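Local coordinates for serine protease inhibitor 1 (Coprinopsis cinerea, PDB 3VWC), which probably inhibits serine endopeptidases, as a beta-trefoil protein of peptidase inhibitor family I66, at residues A[7-21]-A[32-46]. Residues are numbered along the deposited sequence; the frame is centred on the assembly and turned at random.
Sequences YEVTSKVNGLHVGRP and RIRVLPEDNNSGNSW
W46 and N44 reach across to the backbone of V18, G19 and R20, and W46 is the one to follow from CB to its tip. Its CB lies 3.6 Å from Y7 O, the carbonyl that also accepts the W46 backbone N-H; Y7 N returns a bond to W46 O, closing an antiparallel hydrogen-bonded pair. With chi2 at 66° the indole turns one face to V9, whose CG2 sits 3.9 Å from the centroid of the five-membered ring as a CH-pi contact, nearest to CD1. NE1 then donates to V18 O at 2.9 Å, almost straight (174°), in the indole plane but above the plane of the carbonyl. Farther along the ring, CZ2 packs 4.0 Å from V18 CG1; C59, V64 and W108 also meet this buried side chain. A water takes the V9 N-H and lies within hydrogen-bonding distance of V18 O and N44 O.

N44 grips R20 with both ends of its amide: OD1 accepts the R20 N-H at 2.7 Å, and ND2 gives to R20 O at 2.8 Å and also to N41 O within its own loop. The two ND2 bonds, both in the amide plane, fix the amide's rotation, and OD1 comes within 3.3 Å of G19 CA. G19 and R34 exchange two backbone bonds, while L36 lays CD1 against G19 N and CD2 beside P21. The 18-19/31-35 hairpin and the pairing of 5-11 with 46-51 belong to the antiparallel framework of this beta-trefoil.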
loop_
_atom_site.group_PDB
_atom_site.type_symbol
_atom_site.label_atom_id
_atom_site.label_comp_id
_atom_site.label_asym_id
_atom_site.label_seq_id
_atom_site.Cartn_x
_atom_site.Cartn_y
_atom_site.Cartn_z
ATOM N N TYR A 7 -11.586 1.086 -1.736
ATOM C CA TYR A 7 -10.760 2.151 -2.341
ATOM C C TYR A 7 -9.950 1.690 -3.543
ATOM O O TYR A 7 -9.343 0.611 -3.493
ATOM C CB TYR A 7 -9.744 2.655 -1.305
ATOM C CG TYR A 7 -10.378 3.427 -0.178
ATOM C CD1 TYR A 7 -10.504 4.810 -0.220
ATOM C CD2 TYR A 7 -10.828 2.763 0.975
ATOM C CE1 TYR A 7 -11.060 5.517 0.802
ATOM C CE2 TYR A 7 -11.399 3.478 2.024
ATOM C CZ TYR A 7 -11.496 4.843 1.934
ATOM O OH TYR A 7 -12.052 5.594 2.940
ATOM N N GLU A 8 -9.770 2.587 -4.511
ATOM C CA GLU A 8 -8.718 2.441 -5.524
ATOM C C GLU A 8 -7.483 3.148 -4.986
ATOM O O GLU A 8 -7.605 4.115 -4.233
ATOM C CB GLU A 8 -9.123 3.112 -6.833
ATOM C CG GLU A 8 -10.227 2.366 -7.569
ATOM C CD GLU A 8 -10.134 2.540 -9.081
ATOM O OE1 GLU A 8 -9.540 3.547 -9.536
ATOM O OE2 GLU A 8 -10.625 1.650 -9.813
ATOM N N VAL A 9 -6.340 2.518 -5.158
ATOM C CA VAL A 9 -5.093 3.062 -4.587
ATOM C C VAL A 9 -4.056 3.311 -5.671
ATOM O O VAL A 9 -3.751 2.394 -6.422
ATOM C CB VAL A 9 -4.504 2.107 -3.527
ATOM C CG1 VAL A 9 -3.228 2.673 -2.910
ATOM C CG2 VAL A 9 -5.529 1.780 -2.480
ATOM N N THR A 10 -3.547 4.537 -5.797
ATOM C CA THR A 10 -2.468 4.828 -6.750
ATOM C C THR A 10 -1.262 5.411 -6.028
ATOM O O THR A 10 -1.379 5.951 -4.928
ATOM C CB THR A 10 -2.896 5.869 -7.792
ATOM O OG1 THR A 10 -3.435 7.028 -7.112
ATOM C CG2 THR A 10 -3.974 5.263 -8.697
ATOM N N SER A 11 -0.105 5.199 -6.623
ATOM C CA SER A 11 1.161 5.792 -6.173
ATOM C C SER A 11 1.342 7.218 -6.656
ATOM O O SER A 11 1.158 7.493 -7.818
ATOM C CB SER A 11 2.313 4.950 -6.691
ATOM O OG SER A 11 3.579 5.610 -6.507
ATOM N N LYS A 12 1.737 8.138 -5.772
ATOM C CA LYS A 12 1.979 9.501 -6.191
ATOM C C LYS A 12 3.215 9.630 -7.082
ATOM O O LYS A 12 3.371 10.636 -7.766
ATOM C CB LYS A 12 2.127 10.409 -4.959
ATOM C CG LYS A 12 0.778 10.734 -4.252
ATOM C CD LYS A 12 -0.026 11.835 -4.963
ATOM C CE LYS A 12 0.418 13.194 -4.531
ATOM N NZ LYS A 12 -0.185 14.192 -5.456
ATOM N N VAL A 13 4.092 8.620 -7.070
ATOM C CA VAL A 13 5.304 8.641 -7.936
ATOM C C VAL A 13 4.903 8.716 -9.406
ATOM O O VAL A 13 5.523 9.447 -10.200
ATOM C CB VAL A 13 6.108 7.329 -7.776
ATOM C CG1 VAL A 13 7.259 7.227 -8.849
ATOM C CG2 VAL A 13 6.682 7.330 -6.407
ATOM N N ASN A 14 3.928 7.923 -9.790
ATOM C CA ASN A 14 3.722 7.681 -11.228
ATOM C C ASN A 14 2.261 7.667 -11.610
ATOM O O ASN A 14 1.918 7.561 -12.790
ATOM C CB ASN A 14 4.462 6.409 -11.651
ATOM C CG ASN A 14 4.199 5.255 -10.710
ATOM O OD1 ASN A 14 3.097 5.110 -10.231
ATOM N ND2 ASN A 14 5.228 4.471 -10.418
ATOM N N GLY A 15 1.376 7.764 -10.617
ATOM C CA GLY A 15 -0.068 7.711 -10.849
ATOM C C GLY A 15 -0.612 6.320 -11.110
ATOM O O GLY A 15 -1.825 6.157 -11.317
ATOM N N LEU A 16 0.259 5.318 -11.082
ATOM C CA LEU A 16 -0.145 3.926 -11.386
ATOM C C LEU A 16 -0.880 3.291 -10.194
ATOM O O LEU A 16 -0.612 3.617 -9.026
ATOM C CB LEU A 16 1.069 3.092 -11.761
ATOM C CG LEU A 16 1.739 3.535 -13.073
ATOM C CD1 LEU A 16 2.977 2.734 -13.385
ATOM C CD2 LEU A 16 0.724 3.564 -14.233
ATOM N N HIS A 17 -1.883 2.479 -10.481
ATOM C CA HIS A 17 -2.549 1.709 -9.445
ATOM C C HIS A 17 -1.557 0.782 -8.794
ATOM O O HIS A 17 -0.635 0.270 -9.437
ATOM C CB HIS A 17 -3.719 0.909 -10.024
ATOM C CG HIS A 17 -4.901 1.753 -10.398
ATOM N ND1 HIS A 17 -6.131 1.619 -9.789
ATOM C CD2 HIS A 17 -5.008 2.799 -11.242
ATOM C CE1 HIS A 17 -6.964 2.507 -10.303
ATOM N NE2 HIS A 17 -6.300 3.247 -11.172
ATOM N N VAL A 18 -1.787 0.525 -7.520
ATOM C CA VAL A 18 -1.080 -0.470 -6.736
ATOM C C VAL A 18 -1.989 -1.692 -6.479
ATOM O O VAL A 18 -3.178 -1.520 -6.185
ATOM C CB VAL A 18 -0.710 0.220 -5.407
ATOM C CG1 VAL A 18 -0.062 -0.749 -4.437
ATOM C CG2 VAL A 18 0.185 1.432 -5.702
ATOM N N GLY A 19 -1.462 -2.905 -6.647
ATOM C CA GLY A 19 -2.276 -4.077 -6.329
ATOM C C GLY A 19 -1.704 -5.301 -7.016
ATOM O O GLY A 19 -0.478 -5.472 -7.074
ATOM N N ARG A 20 -2.586 -6.180 -7.508
ATOM C CA ARG A 20 -2.168 -7.464 -8.026
ATOM C C ARG A 20 -2.588 -7.563 -9.473
ATOM O O ARG A 20 -3.683 -7.135 -9.841
ATOM C CB ARG A 20 -2.747 -8.582 -7.150
ATOM C CG ARG A 20 -2.094 -8.702 -5.785
ATOM C CD ARG A 20 -2.930 -9.501 -4.768
ATOM N NE ARG A 20 -3.000 -10.925 -5.164
ATOM C CZ ARG A 20 -3.751 -11.834 -4.543
ATOM N NH1 ARG A 20 -4.527 -11.508 -3.517
ATOM N NH2 ARG A 20 -3.759 -13.092 -4.991
ATOM N N PRO A 21 -1.721 -8.170 -10.309
ATOM C CA PRO A 21 -2.012 -8.255 -11.749
ATOM C C PRO A 21 -3.002 -9.382 -12.060
ATOM O O PRO A 21 -3.354 -10.144 -11.165
ATOM C CB PRO A 21 -0.644 -8.621 -12.342
ATOM C CG PRO A 21 0.007 -9.421 -11.300
ATOM C CD PRO A 21 -0.404 -8.728 -9.975
ATOM N N ARG A 32 3.066 -10.827 -4.675
ATOM C CA ARG A 32 3.626 -9.464 -4.644
ATOM C C ARG A 32 2.546 -8.431 -4.879
ATOM O O ARG A 32 1.710 -8.554 -5.794
ATOM C CB ARG A 32 4.708 -9.295 -5.708
ATOM C CG ARG A 32 6.036 -9.961 -5.373
ATOM C CD ARG A 32 7.021 -9.768 -6.566
ATOM N NE ARG A 32 8.218 -10.581 -6.396
ATOM C CZ ARG A 32 9.395 -10.382 -7.007
ATOM N NH1 ARG A 32 9.623 -9.322 -7.818
ATOM N NH2 ARG A 32 10.386 -11.202 -6.710
ATOM N N ILE A 33 2.630 -7.367 -4.075
ATOM C CA ILE A 33 1.880 -6.167 -4.372
ATOM C C ILE A 33 2.732 -5.267 -5.230
ATOM O O ILE A 33 3.892 -5.069 -4.944
ATOM C CB ILE A 33 1.415 -5.428 -3.081
ATOM C CG1 ILE A 33 0.474 -6.309 -2.221
ATOM C CG2 ILE A 33 0.727 -4.106 -3.470
ATOM C CD1 ILE A 33 -0.744 -6.804 -2.937
ATOM N N ARG A 34 2.167 -4.848 -6.355
ATOM C CA ARG A 34 2.975 -4.191 -7.396
ATOM C C ARG A 34 2.410 -2.827 -7.814
ATOM O O ARG A 34 1.216 -2.539 -7.647
ATOM C CB ARG A 34 3.108 -5.083 -8.629
ATOM C CG ARG A 34 3.459 -6.536 -8.356
ATOM C CD ARG A 34 3.241 -7.342 -9.651
ATOM N NE ARG A 34 3.453 -8.767 -9.431
ATOM C CZ ARG A 34 4.591 -9.391 -9.696
ATOM N NH1 ARG A 34 5.650 -8.700 -10.114
ATOM N NH2 ARG A 34 4.684 -10.710 -9.546
ATOM N N VAL A 35 3.245 -2.022 -8.492
ATOM C CA VAL A 35 2.662 -0.988 -9.329
ATOM C C VAL A 35 2.225 -1.593 -10.661
ATOM O O VAL A 35 2.927 -2.438 -11.214
ATOM C CB VAL A 35 3.585 0.225 -9.545
ATOM C CG1 VAL A 35 3.555 1.169 -8.299
ATOM C CG2 VAL A 35 4.982 -0.206 -9.918
ATOM N N LEU A 36 1.014 -1.262 -11.083
ATOM C CA LEU A 36 0.361 -1.991 -12.202
ATOM C C LEU A 36 0.356 -1.183 -13.486
ATOM O O LEU A 36 0.105 0.003 -13.447
ATOM C CB LEU A 36 -1.083 -2.337 -11.804
ATOM C CG LEU A 36 -1.155 -3.239 -10.555
ATOM C CD1 LEU A 36 -2.586 -3.438 -10.067
ATOM C CD2 LEU A 36 -0.528 -4.621 -10.825
ATOM N N PRO A 37 0.512 -1.859 -14.647
ATOM C CA PRO A 37 0.164 -1.179 -15.896
ATOM C C PRO A 37 -1.301 -0.735 -15.911
ATOM O O PRO A 37 -2.169 -1.422 -15.342
ATOM C CB PRO A 37 0.374 -2.276 -16.954
ATOM C CG PRO A 37 1.189 -3.357 -16.303
ATOM C CD PRO A 37 0.749 -3.297 -14.841
ATOM N N GLU A 38 -1.577 0.393 -16.569
ATOM C CA GLU A 38 -2.938 0.830 -16.849
ATOM C C GLU A 38 -3.789 -0.285 -17.459
ATOM O O GLU A 38 -4.971 -0.410 -17.149
ATOM C CB GLU A 38 -2.931 2.042 -17.785
ATOM C CG GLU A 38 -2.599 3.384 -17.107
ATOM C CD GLU A 38 -3.503 3.729 -15.913
ATOM O OE1 GLU A 38 -3.167 3.344 -14.766
ATOM O OE2 GLU A 38 -4.494 4.469 -16.105
ATOM N N ASP A 39 -3.180 -1.096 -18.317
ATOM C CA ASP A 39 -3.925 -2.144 -19.008
ATOM C C ASP A 39 -3.947 -3.477 -18.279
ATOM O O ASP A 39 -4.386 -4.488 -18.833
ATOM C CB ASP A 39 -3.421 -2.304 -20.458
ATOM C CG ASP A 39 -2.123 -3.111 -20.558
ATOM O OD1 ASP A 39 -1.448 -3.345 -19.529
ATOM O OD2 ASP A 39 -1.766 -3.502 -21.692
ATOM N N ASN A 40 -3.512 -3.476 -17.024
ATOM C CA ASN A 40 -3.461 -4.692 -16.241
ATOM C C ASN A 40 -3.584 -4.372 -14.748
ATOM O O ASN A 40 -2.631 -4.606 -13.985
ATOM C CB ASN A 40 -2.157 -5.450 -16.544
ATOM C CG ASN A 40 -2.096 -6.811 -15.874
ATOM O OD1 ASN A 40 -1.019 -7.413 -15.763
ATOM N ND2 ASN A 40 -3.247 -7.305 -15.425
ATOM N N ASN A 41 -4.731 -3.794 -14.367
ATOM C CA ASN A 41 -5.006 -3.323 -12.995
ATOM C C ASN A 41 -6.469 -3.474 -12.521
ATOM O O ASN A 41 -6.855 -2.961 -11.448
ATOM C CB ASN A 41 -4.547 -1.863 -12.817
ATOM C CG ASN A 41 -5.410 -0.862 -13.579
ATOM O OD1 ASN A 41 -5.046 0.308 -13.697
ATOM N ND2 ASN A 41 -6.571 -1.304 -14.063
ATOM N N SER A 42 -7.266 -4.255 -13.249
ATOM C CA SER A 42 -8.643 -4.499 -12.838
ATOM C C SER A 42 -8.744 -5.337 -11.565
ATOM O O SER A 42 -7.836 -6.119 -11.228
ATOM C CB SER A 42 -9.441 -5.149 -13.971
ATOM O OG SER A 42 -9.147 -4.518 -15.204
ATOM N N GLY A 43 -9.865 -5.175 -10.862
ATOM C CA GLY A 43 -10.165 -5.970 -9.675
ATOM C C GLY A 43 -9.356 -5.571 -8.452
ATOM O O GLY A 43 -9.223 -6.367 -7.500
ATOM N N ASN A 44 -8.780 -4.359 -8.500
ATOM C CA ASN A 44 -7.844 -3.900 -7.466
ATOM C C ASN A 44 -8.423 -2.803 -6.618
ATOM O O ASN A 44 -7.701 -1.925 -6.146
ATOM C CB ASN A 44 -6.511 -3.443 -8.063
ATOM C CG ASN A 44 -5.602 -4.597 -8.335
ATOM O OD1 ASN A 44 -5.175 -5.283 -7.402
ATOM N ND2 ASN A 44 -5.470 -4.958 -9.626
ATOM N N SER A 45 -9.713 -2.903 -6.344
ATOM C CA SER A 45 -10.277 -2.144 -5.228
ATOM C C SER A 45 -9.904 -2.827 -3.933
ATOM O O SER A 45 -10.205 -4.008 -3.684
ATOM C CB SER A 45 -11.798 -2.005 -5.364
ATOM O OG SER A 45 -12.130 -1.253 -6.522
ATOM N N TRP A 46 -9.176 -2.093 -3.125
ATOM C CA TRP A 46 -8.742 -2.573 -1.849
ATOM C C TRP A 46 -9.890 -2.446 -0.871
ATOM O O TRP A 46 -10.707 -1.538 -0.989
ATOM C CB TRP A 46 -7.566 -1.687 -1.398
ATOM C CG TRP A 46 -6.269 -1.923 -2.142
ATOM C CD1 TRP A 46 -6.013 -1.675 -3.465
ATOM C CD2 TRP A 46 -5.059 -2.422 -1.578
ATOM N NE1 TRP A 46 -4.678 -1.941 -3.740
ATOM C CE2 TRP A 46 -4.095 -2.479 -2.632
ATOM C CE3 TRP A 46 -4.719 -2.961 -0.323
ATOM C CZ2 TRP A 46 -2.781 -2.906 -2.420
ATOM C CZ3 TRP A 46 -3.388 -3.367 -0.098
ATOM C CH2 TRP A 46 -2.442 -3.351 -1.158
HETATM O O HOH W 1 -5.787 -0.010 -6.562
HETATM O O HOH W 2 -2.327 1.476 -13.074
#